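Local coordinates for protein alcohol dehydrogenase IV (Corynebacterium glutamicum, PDB 3IV7) that probably reduces maleylacetate with a nicotinamide cofactor and belongs to the iron-containing alcohol dehydrogenase family, at residues 54-58 / 59-63; 71-74 / 75-78; 238-241 / 242-246. All coordinates share one frame; numbering follows the deposited sequence.

Contact 1: residues 54-58 / 59-63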
# COMPACT_ATOMS: atom_id res chain seq x y z
N LYS A 54 -5.46 -24.75 18.58
CA LYS A 54 -4.79 -25.37 17.44
C LYS A 54 -3.84 -24.37 16.77
O LYS A 54 -2.77 -24.73 16.36
CB LYS A 54 -5.78 -25.91 16.40
CG LYS A 54 -6.71 -27.01 16.88
CD LYS A 54 -7.25 -27.85 15.69
CE LYS A 54 -8.65 -28.42 15.95
NZ LYS A 54 -9.73 -27.35 15.78
N VAL A 55 -4.27 -23.11 16.66
CA VAL A 55 -3.45 -22.09 16.03
C VAL A 55 -2.18 -21.79 16.82
O VAL A 55 -1.13 -21.56 16.26
CB VAL A 55 -4.24 -20.80 15.83
CG1 VAL A 55 -3.32 -19.64 15.46
CG2 VAL A 55 -5.36 -21.03 14.78
N ALA A 56 -2.28 -21.82 18.15
CA ALA A 56 -1.13 -21.56 19.01
C ALA A 56 -0.39 -22.85 19.45
O ALA A 56 0.38 -22.80 20.41
CB ALA A 56 -1.57 -20.76 20.22
N SER A 57 -0.62 -23.98 18.76
CA SER A 57 -0.05 -25.26 19.16
C SER A 57 1.48 -25.33 19.04
O SER A 57 2.10 -26.21 19.62
CB SER A 57 -0.67 -26.42 18.36
OG SER A 57 -0.39 -26.26 16.98
N GLU A 58 2.07 -24.43 18.27
CA GLU A 58 3.51 -24.43 18.14
C GLU A 58 4.18 -23.37 19.00
O GLU A 58 5.39 -23.15 18.87
CB GLU A 58 3.93 -24.24 16.69
CG GLU A 58 3.32 -25.25 15.71
CD GLU A 58 4.02 -25.23 14.37
OE1 GLU A 58 5.26 -25.19 14.36
OE2 GLU A 58 3.32 -25.23 13.33
N ILE A 59 3.42 -22.71 19.89
CA ILE A 59 4.01 -21.74 20.81
C ILE A 59 3.59 -21.96 22.24
O ILE A 59 2.66 -22.71 22.53
CB ILE A 59 3.66 -20.25 20.41
CG1 ILE A 59 2.14 -19.97 20.48
CG2 ILE A 59 4.20 -19.93 19.04
CD1 ILE A 59 1.79 -18.40 20.43
N GLU A 60 4.29 -21.29 23.16
CA GLU A 60 3.94 -21.31 24.56
C GLU A 60 3.01 -20.13 24.79
O GLU A 60 3.29 -19.02 24.35
CB GLU A 60 5.19 -21.14 25.45
CG GLU A 60 6.41 -22.05 25.10
CD GLU A 60 6.22 -23.49 25.50
OE1 GLU A 60 5.07 -23.97 25.53
OE2 GLU A 60 7.24 -24.16 25.78
N VAL A 61 1.92 -20.37 25.49
CA VAL A 61 0.95 -19.35 25.75
C VAL A 61 0.83 -19.15 27.24
O VAL A 61 0.53 -20.09 27.97
CB VAL A 61 -0.39 -19.73 25.18
CG1 VAL A 61 -1.48 -18.78 25.70
CG2 VAL A 61 -0.34 -19.72 23.61
N ALA A 62 1.05 -17.91 27.68
CA ALA A 62 0.98 -17.58 29.11
C ALA A 62 -0.46 -17.47 29.60
O ALA A 62 -0.78 -17.89 30.69
CB ALA A 62 1.72 -16.28 29.37
N ILE A 63 -1.31 -16.87 28.80
CA ILE A 63 -2.71 -16.64 29.19
C ILE A 63 -3.64 -16.88 28.02
O ILE A 63 -3.35 -16.43 26.89
CB ILE A 63 -2.93 -15.17 29.69
CG1 ILE A 63 -2.27 -14.92 31.04
CG2 ILE A 63 -4.44 -14.86 29.76
CD1 ILE A 63 -2.95 -15.68 32.25

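Contact 2: residues 71-74 / 75-78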
# COMPACT_ATOMS: atom_id res chain seq x y z
N HIS A 71 -19.14 -4.92 20.86
CA HIS A 71 -19.09 -3.45 21.14
C HIS A 71 -18.03 -3.05 22.21
O HIS A 71 -17.95 -1.88 22.60
CB HIS A 71 -20.48 -2.91 21.54
CG HIS A 71 -21.58 -3.30 20.60
ND1 HIS A 71 -21.56 -2.99 19.26
CD2 HIS A 71 -22.78 -3.90 20.83
CE1 HIS A 71 -22.67 -3.43 18.69
NE2 HIS A 71 -23.42 -3.99 19.62
N VAL A 72 -17.24 -4.03 22.65
CA VAL A 72 -16.18 -3.83 23.66
C VAL A 72 -16.57 -2.88 24.79
O VAL A 72 -16.20 -1.71 24.79
CB VAL A 72 -14.83 -3.38 23.00
CG1 VAL A 72 -13.63 -3.59 23.99
CG2 VAL A 72 -14.56 -4.17 21.72
N PRO A 73 -17.35 -3.40 25.77
CA PRO A 73 -17.68 -2.62 26.93
C PRO A 73 -16.42 -2.26 27.66
O PRO A 73 -15.51 -3.07 27.74
CB PRO A 73 -18.52 -3.59 27.79
CG PRO A 73 -19.10 -4.55 26.79
CD PRO A 73 -18.06 -4.70 25.73
N ILE A 74 -16.40 -1.07 28.24
CA ILE A 74 -15.24 -0.56 28.91
C ILE A 74 -14.86 -1.45 30.07
O ILE A 74 -13.68 -1.65 30.32
CB ILE A 74 -15.44 0.91 29.39
CG1 ILE A 74 -14.11 1.47 29.96
CG2 ILE A 74 -16.57 0.99 30.47
CD1 ILE A 74 -12.89 1.39 28.97
N GLU A 75 -15.85 -2.04 30.75
CA GLU A 75 -15.58 -2.93 31.88
C GLU A 75 -14.87 -4.23 31.41
O GLU A 75 -14.05 -4.80 32.12
CB GLU A 75 -16.87 -3.30 32.62
CG GLU A 75 -17.70 -2.06 33.18
CD GLU A 75 -18.64 -1.44 32.12
OE1 GLU A 75 -18.65 -1.92 30.97
OE2 GLU A 75 -19.38 -0.49 32.44
N VAL A 76 -15.22 -4.69 30.24
CA VAL A 76 -14.58 -5.87 29.67
C VAL A 76 -13.14 -5.51 29.21
O VAL A 76 -12.20 -6.26 29.44
CB VAL A 76 -15.43 -6.42 28.50
CG1 VAL A 76 -14.71 -7.54 27.74
CG2 VAL A 76 -16.84 -6.89 29.05
N ALA A 77 -12.98 -4.34 28.59
CA ALA A 77 -11.65 -3.87 28.20
C ALA A 77 -10.77 -3.73 29.46
O ALA A 77 -9.62 -4.21 29.48
CB ALA A 77 -11.76 -2.55 27.46
N GLU A 78 -11.33 -3.15 30.53
CA GLU A 78 -10.57 -2.93 31.78
C GLU A 78 -10.10 -4.24 32.43
O GLU A 78 -8.95 -4.31 32.89
CB GLU A 78 -11.36 -2.07 32.78
CG GLU A 78 -11.38 -0.58 32.40
CD GLU A 78 -10.01 0.09 32.57
OE1 GLU A 78 -9.65 0.38 33.71
OE2 GLU A 78 -9.31 0.33 31.57

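Contact 3: residues 238-241 / 242-246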
# COMPACT_ATOMS: atom_id res chain seq x y z
N SER A 238 -14.06 7.25 7.20
CA SER A 238 -15.49 6.93 7.11
C SER A 238 -16.28 7.88 6.29
O SER A 238 -16.35 9.09 6.60
CB SER A 238 -16.11 6.86 8.50
OG SER A 238 -15.58 5.78 9.22
N GLY A 239 -16.94 7.34 5.27
CA GLY A 239 -17.81 8.11 4.42
C GLY A 239 -19.26 7.92 4.89
O GLY A 239 -19.49 7.38 5.98
N LEU A 240 -20.21 8.36 4.07
CA LEU A 240 -21.66 8.26 4.39
C LEU A 240 -22.09 6.87 4.87
O LEU A 240 -22.80 6.75 5.88
CB LEU A 240 -22.50 8.67 3.18
CG LEU A 240 -24.04 8.61 3.30
CD1 LEU A 240 -24.55 9.54 4.40
CD2 LEU A 240 -24.69 8.95 1.98
N HIS A 241 -21.69 5.82 4.14
CA HIS A 241 -22.10 4.46 4.48
C HIS A 241 -21.74 4.11 5.88
O HIS A 241 -22.58 3.62 6.63
CB HIS A 241 -21.48 3.42 3.53
CG HIS A 241 -21.65 2.02 4.01
ND1 HIS A 241 -22.71 1.23 3.62
CD2 HIS A 241 -20.90 1.26 4.85
CE1 HIS A 241 -22.61 0.05 4.21
NE2 HIS A 241 -21.52 0.05 4.96
N HIS A 242 -20.49 4.36 6.25
CA HIS A 242 -20.01 3.99 7.57
C HIS A 242 -20.66 4.81 8.65
O HIS A 242 -20.90 4.30 9.74
CB HIS A 242 -18.47 4.08 7.65
CG HIS A 242 -17.78 3.07 6.80
ND1 HIS A 242 -17.60 3.23 5.45
CD2 HIS A 242 -17.30 1.84 7.10
CE1 HIS A 242 -17.01 2.15 4.96
NE2 HIS A 242 -16.81 1.30 5.94
N LYS A 243 -20.92 6.08 8.39
CA LYS A 243 -21.59 6.93 9.39
C LYS A 243 -23.00 6.38 9.66
O LYS A 243 -23.40 6.24 10.80
CB LYS A 243 -21.67 8.37 8.92
CG LYS A 243 -20.33 9.11 8.77
CD LYS A 243 -19.43 8.94 9.98
CE LYS A 243 -18.14 9.74 9.83
NZ LYS A 243 -17.34 9.70 11.08
N ILE A 244 -23.74 6.04 8.59
CA ILE A 244 -25.06 5.44 8.73
C ILE A 244 -24.97 4.14 9.55
O ILE A 244 -25.68 3.97 10.56
CB ILE A 244 -25.67 5.12 7.37
CG1 ILE A 244 -26.05 6.40 6.63
CG2 ILE A 244 -26.88 4.21 7.53
CD1 ILE A 244 -26.45 6.19 5.19
N CYS A 245 -24.07 3.24 9.15
CA CYS A 245 -23.93 1.95 9.83
C CYS A 245 -23.52 2.06 11.29
O CYS A 245 -23.99 1.28 12.13
CB CYS A 245 -23.00 1.05 9.05
SG CYS A 245 -23.74 0.58 7.44
N HIS A 246 -22.65 3.04 11.60
CA HIS A 246 -22.24 3.28 12.97
C HIS A 246 -23.47 3.65 13.82
O HIS A 246 -23.66 3.11 14.88
CB HIS A 246 -21.17 4.40 13.02
CG HIS A 246 -20.57 4.61 14.38
ND1 HIS A 246 -20.74 5.79 15.09
CD2 HIS A 246 -19.77 3.83 15.15
CE1 HIS A 246 -20.07 5.71 16.23
NE2 HIS A 246 -19.49 4.53 16.30
O HOH W 1 -17.01 7.11 11.81

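Contact 1: residues 54-58 / 59-63
I59 folds back on A56 as the chain turns out of helix 49-55. The backbone does part of the work: I59 N donates to A56 O at 3.1 Å, and with an N-H...O angle of 163° the hydrogen runs nearly straight at its acceptor. The donor nevertheless stands above the plane of the A56 carbonyl, 59° out of it. Side chains fill in beside this bond. With chi1 at 63°, I59 CG1 sits in the crowded position between its own N and C, and this swings it over A56, 3.8 Å from A56 CB and 3.3 Å from A56 O. The other branch, I59 CG2, goes back along the chain to lie 3.4 Å from E58 O. A56 CB is touched a second time by V61 CG2, also at 3.8 Å, so I59 and V61 both press on this one methyl, from neighbouring directions. E58 behaves differently: its CB lies 3.6 Å from I59 N, but from there the extended chain leads away, and its OE2 is hydrogen-bonded to S25 OG. One residue earlier, S57 OG donates to K54 O at 2.9 Å and ties the turn to the last residues of the helix. Beyond the turn, I59 packs on L28 of helix 24-35 and on V40 of strand 40-43, and V61 on V42. The arrangement is a type I beta turn, A56 to I59, in the helix-to-strand half of the beta-alpha-beta crossover that links the parallel strands 40-43 and 63-65.

Contact 2: residues 71-74 / 75-78
P73 and V76 lie side by side and point the same way at the start of helix 74-86, with P73 in the N-cap position. The proline ring rests along one branch of the valine, P73 CB being 3.9 Å from V76 CG2. The P73 carbonyl begins the helical bonding: its O takes A77 N at 3.0 Å with an N-H...O angle of 166°, and V76 N as well, though that bond is weak and bent. I74 O then accepts E78 N at 2.8 Å. The side chains of I74 and E75 cross at about a right angle. The glutamate is bent at chi2 (84°), so its carboxylate curls back to the start of the helix: CD comes within 3.6 Å of I74 CG2, while OE1 reaches P73 CB. A negative group here would probably suit the positive end of the helix dipole. E78 runs alongside I74 in the same direction, and its OE2 forms a salt bridge with R81, one turn further on. Outside this first shell, V72 and A77 face A106 of helix 98-111 and L133 of strand 130-135, while V76 packs on L103. Backbone bonds from V72 and I74 to T134 set the approach to the helix, and H71 NE2 is bonded to N253 OD1. Just before the proline, V72 CG1 stands anti to its own nitrogen and meets the A77 CB methyl at 4.1 Å.

Contact 3: residues 238-241 / 242-246
H241 puts its edge to the face of H242 in a T-shaped pair, the centroids 5.1 Å apart and the planes at 78°. The touching atom is H241 CD2, which stands 3.9 Å above the H242 ring, over its centre. C245, one turn on, closes over a face of the H241 ring: SG is 3.6 Å from the ring centroid and shifted toward the rim, nearest NE2. The backbone fixes this spacing, C245 N donating to H241 O at 3.0 Å. On another flank of the helix L240 and I244 meet obliquely, L240 CG to I244 CD1 at 3.9 Å, with I244 running on into leucines of helix 339-351. All of this is buried, and the polar ring atoms have partners: H241 NE2 is bonded to H260 ND1, H242 ND1 to D180 OD2 and H242 NE2 to H177 ND1. This is the N-terminal part of helix 240-250, with G239 at the N-cap. In metal-loaded members of the family a histidine from this part of the helix is a ligand of the catalytic metal, and H242 is probably its counterpart. Packing relaxes toward K243 and S238. The lysine is bent at chi2 (-48°), which lays its chain back past the N-cap, so that CE comes 3.8 Å from S238 CB. Here water stands in for direct polar contact: one molecule accepts from K243 NZ at 2.7 Å. The O of this water also makes a weak bond, 3.2 Å long, to S238 OG.

In the fold
The three contacts follow one another along the chain. Contacts 1 and 2 flank strand 63-65, an outermost strand of the parallel sheet: contact 1 lies on the way in from helix 49-55, contact 2 further along, where helix 74-86 begins, their centres about 24 Å apart. Contact 3 belongs to the helical C-terminal family region, on the other side of the chain's centre from contact 1, its centre about 37 Å from that of contact 1. Contact 2 comes within about 8 Å of contact 3 at nearest atoms. Contact 2 thus lies toward the junction of the two regions, contact 1 on the outer surface, and contact 3 probably at the catalytic site.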